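Local coordinates for protein cpftsy (Physcomitrella patens, PDB 4AK9) that probably serves as the SIMIBI-class GTPase receptor for the chloroplast signal recognition particle, taking part in delivering proteins to the thylakoid membrane, at residues E143-L148 against D199-L204. Residues are numbered along the deposited sequence; the frame is centred on the assembly and turned at random.
Sequences EGVKVL and DFDVVL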
loop_
_atom_site.group_PDB
_atom_site.type_symbol
_atom_site.label_atom_id
_atom_site.label_comp_id
_atom_site.label_asym_id
_atom_site.label_seq_id
_atom_site.Cartn_x
_atom_site.Cartn_y
_atom_site.Cartn_z
ATOM N N GLU A 143 -3.005 -11.456 34.742
ATOM C CA GLU A 143 -1.841 -11.239 35.595
ATOM C C GLU A 143 -2.180 -10.728 36.997
ATOM O O GLU A 143 -1.283 -10.330 37.752
ATOM C CB GLU A 143 -0.841 -10.316 34.896
ATOM C CG GLU A 143 -0.159 -10.992 33.711
ATOM C CD GLU A 143 0.966 -10.145 33.095
ATOM O OE1 GLU A 143 0.778 -8.911 32.947
ATOM O OE2 GLU A 143 2.024 -10.731 32.758
ATOM N N GLY A 144 -3.467 -10.736 37.343
ATOM C CA GLY A 144 -3.899 -10.364 38.684
ATOM C C GLY A 144 -4.043 -8.864 38.895
ATOM O O GLY A 144 -4.290 -8.388 40.015
ATOM N N VAL A 145 -3.888 -8.121 37.802
ATOM C CA VAL A 145 -3.991 -6.663 37.807
ATOM C C VAL A 145 -5.467 -6.220 37.865
ATOM O O VAL A 145 -6.327 -6.772 37.170
ATOM C CB VAL A 145 -3.288 -6.078 36.548
ATOM C CG1 VAL A 145 -3.428 -4.557 36.475
ATOM C CG2 VAL A 145 -1.818 -6.501 36.528
ATOM N N LYS A 146 -5.749 -5.232 38.707
ATOM C CA LYS A 146 -7.105 -4.704 38.863
ATOM C C LYS A 146 -7.394 -3.550 37.873
ATOM O O LYS A 146 -6.801 -2.460 37.971
ATOM C CB LYS A 146 -7.285 -4.231 40.304
ATOM C CG LYS A 146 -8.636 -3.637 40.632
ATOM C CD LYS A 146 -8.693 -3.318 42.127
ATOM C CE LYS A 146 -10.022 -2.677 42.521
ATOM N NZ LYS A 146 -9.886 -1.995 43.849
ATOM N N VAL A 147 -8.332 -3.781 36.954
ATOM C CA VAL A 147 -8.545 -2.896 35.807
ATOM C C VAL A 147 -9.854 -2.131 35.888
ATOM O O VAL A 147 -10.896 -2.708 36.233
ATOM C CB VAL A 147 -8.599 -3.707 34.473
ATOM C CG1 VAL A 147 -8.913 -2.799 33.295
ATOM C CG2 VAL A 147 -7.301 -4.460 34.260
ATOM N N LEU A 148 -9.802 -0.839 35.565
ATOM C CA LEU A 148 -11.003 -0.028 35.407
ATOM C C LEU A 148 -11.088 0.507 33.982
ATOM O O LEU A 148 -10.136 1.105 33.489
ATOM C CB LEU A 148 -10.997 1.152 36.387
ATOM C CG LEU A 148 -12.123 2.177 36.216
ATOM C CD1 LEU A 148 -13.457 1.551 36.618
ATOM C CD2 LEU A 148 -11.875 3.470 37.048
ATOM N N ASP A 199 -8.057 2.358 44.590
ATOM C CA ASP A 199 -6.885 1.487 44.576
ATOM C C ASP A 199 -6.854 0.536 43.359
ATOM O O ASP A 199 -6.413 -0.612 43.476
ATOM C CB ASP A 199 -6.835 0.686 45.895
ATOM C CG ASP A 199 -5.429 0.235 46.269
ATOM O OD1 ASP A 199 -4.645 1.074 46.780
ATOM O OD2 ASP A 199 -5.125 -0.966 46.069
ATOM N N PHE A 200 -7.314 1.017 42.200
ATOM C CA PHE A 200 -7.207 0.269 40.933
ATOM C C PHE A 200 -5.774 0.343 40.418
ATOM O O PHE A 200 -5.084 1.332 40.665
ATOM C CB PHE A 200 -8.144 0.872 39.889
ATOM C CG PHE A 200 -9.584 0.430 40.018
ATOM C CD1 PHE A 200 -10.482 1.138 40.816
ATOM C CD2 PHE A 200 -10.045 -0.690 39.329
ATOM C CE1 PHE A 200 -11.816 0.737 40.931
ATOM C CE2 PHE A 200 -11.372 -1.101 39.439
ATOM C CZ PHE A 200 -12.261 -0.387 40.238
ATOM N N ASP A 201 -5.319 -0.668 39.684
ATOM C CA ASP A 201 -3.931 -0.663 39.220
ATOM C C ASP A 201 -3.771 0.025 37.870
ATOM O O ASP A 201 -2.727 0.620 37.594
ATOM C CB ASP A 201 -3.382 -2.076 39.119
ATOM C CG ASP A 201 -3.368 -2.791 40.465
ATOM O OD1 ASP A 201 -2.588 -2.376 41.356
ATOM O OD2 ASP A 201 -4.128 -3.773 40.626
ATOM N N VAL A 202 -4.792 -0.084 37.024
ATOM C CA VAL A 202 -4.677 0.392 35.634
ATOM C C VAL A 202 -6.034 0.906 35.209
ATOM O O VAL A 202 -7.052 0.289 35.539
ATOM C CB VAL A 202 -4.305 -0.753 34.667
ATOM C CG1 VAL A 202 -4.333 -0.254 33.241
ATOM C CG2 VAL A 202 -2.912 -1.309 34.969
ATOM N N VAL A 203 -6.055 2.045 34.519
ATOM C CA VAL A 203 -7.274 2.555 33.922
ATOM C C VAL A 203 -7.082 2.514 32.404
ATOM O O VAL A 203 -6.089 3.030 31.891
ATOM C CB VAL A 203 -7.533 4.009 34.292
ATOM C CG1 VAL A 203 -8.804 4.521 33.619
ATOM C CG2 VAL A 203 -7.608 4.172 35.814
ATOM N N LEU A 204 -8.026 1.894 31.705
ATOM C CA LEU A 204 -7.983 1.781 30.239
ATOM C C LEU A 204 -9.038 2.704 29.652
ATOM O O LEU A 204 -10.232 2.466 29.792
ATOM C CB LEU A 204 -8.250 0.328 29.807
ATOM C CG LEU A 204 -7.120 -0.668 29.530
ATOM C CD1 LEU A 204 -5.830 -0.263 30.174
ATOM C CD2 LEU A 204 -7.469 -2.142 29.865
#
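Lys146 reaches across to Phe200 and Asp201 where two parallel strands begin, and its side chain runs extended across the Phe200 ring. CB lies 3.2 Å from Asp201 OD2, the oxygen that takes the backbone N-H of Lys146 on its anti lone pair (N to OD2 2.9 Å). CG, anti to the backbone N (chi1 179°), meets the ring at Phe200 CD2. CD runs past the carbonyl oxygen of Asp199, and CE settles over the centre of the Phe200 ring, 3.7 Å from its centroid. The extended chain finally places NZ over the same face in a cation-pi contact, 4.4 Å from the centroid of the Phe200 ring, while the ammonium donates a hydrogen bond to Glu198 O. Leu148 CB packs on the opposite ring face, offset toward the rim, so the phenyl is sandwiched between Leu148 at the start of strand 147-150 and Lys146 just ahead of it. With Lys146 replaced by an alanine, one face of the Phe200 ring would probably lose its aliphatic and cationic cover, and Glu198 O this donor.

On the backbone, Lys146 O accepts from both Asp201 N, in the carbonyl plane, and Val202 N, the longer bond at 3.3 Å. Regular parallel pairing follows: Leu148 N donates to Val202 O, and Leu204 N to Leu148 O (2.9 Å). Val145 CG1 packs against Val202 CG2, and Val147 CG1 against Leu204 CD2.

Arg115 forms salt bridges with Asp199 and Asp201. In this P-loop GTPase sheet, strand 147-150 lies between 173-175 and 202-205, and the latter borders 117-123; helix 184-197 packs on Leu148, Phe200 and Val203, whereas helix 126-142 packs on Val145, Val147 and Leu204.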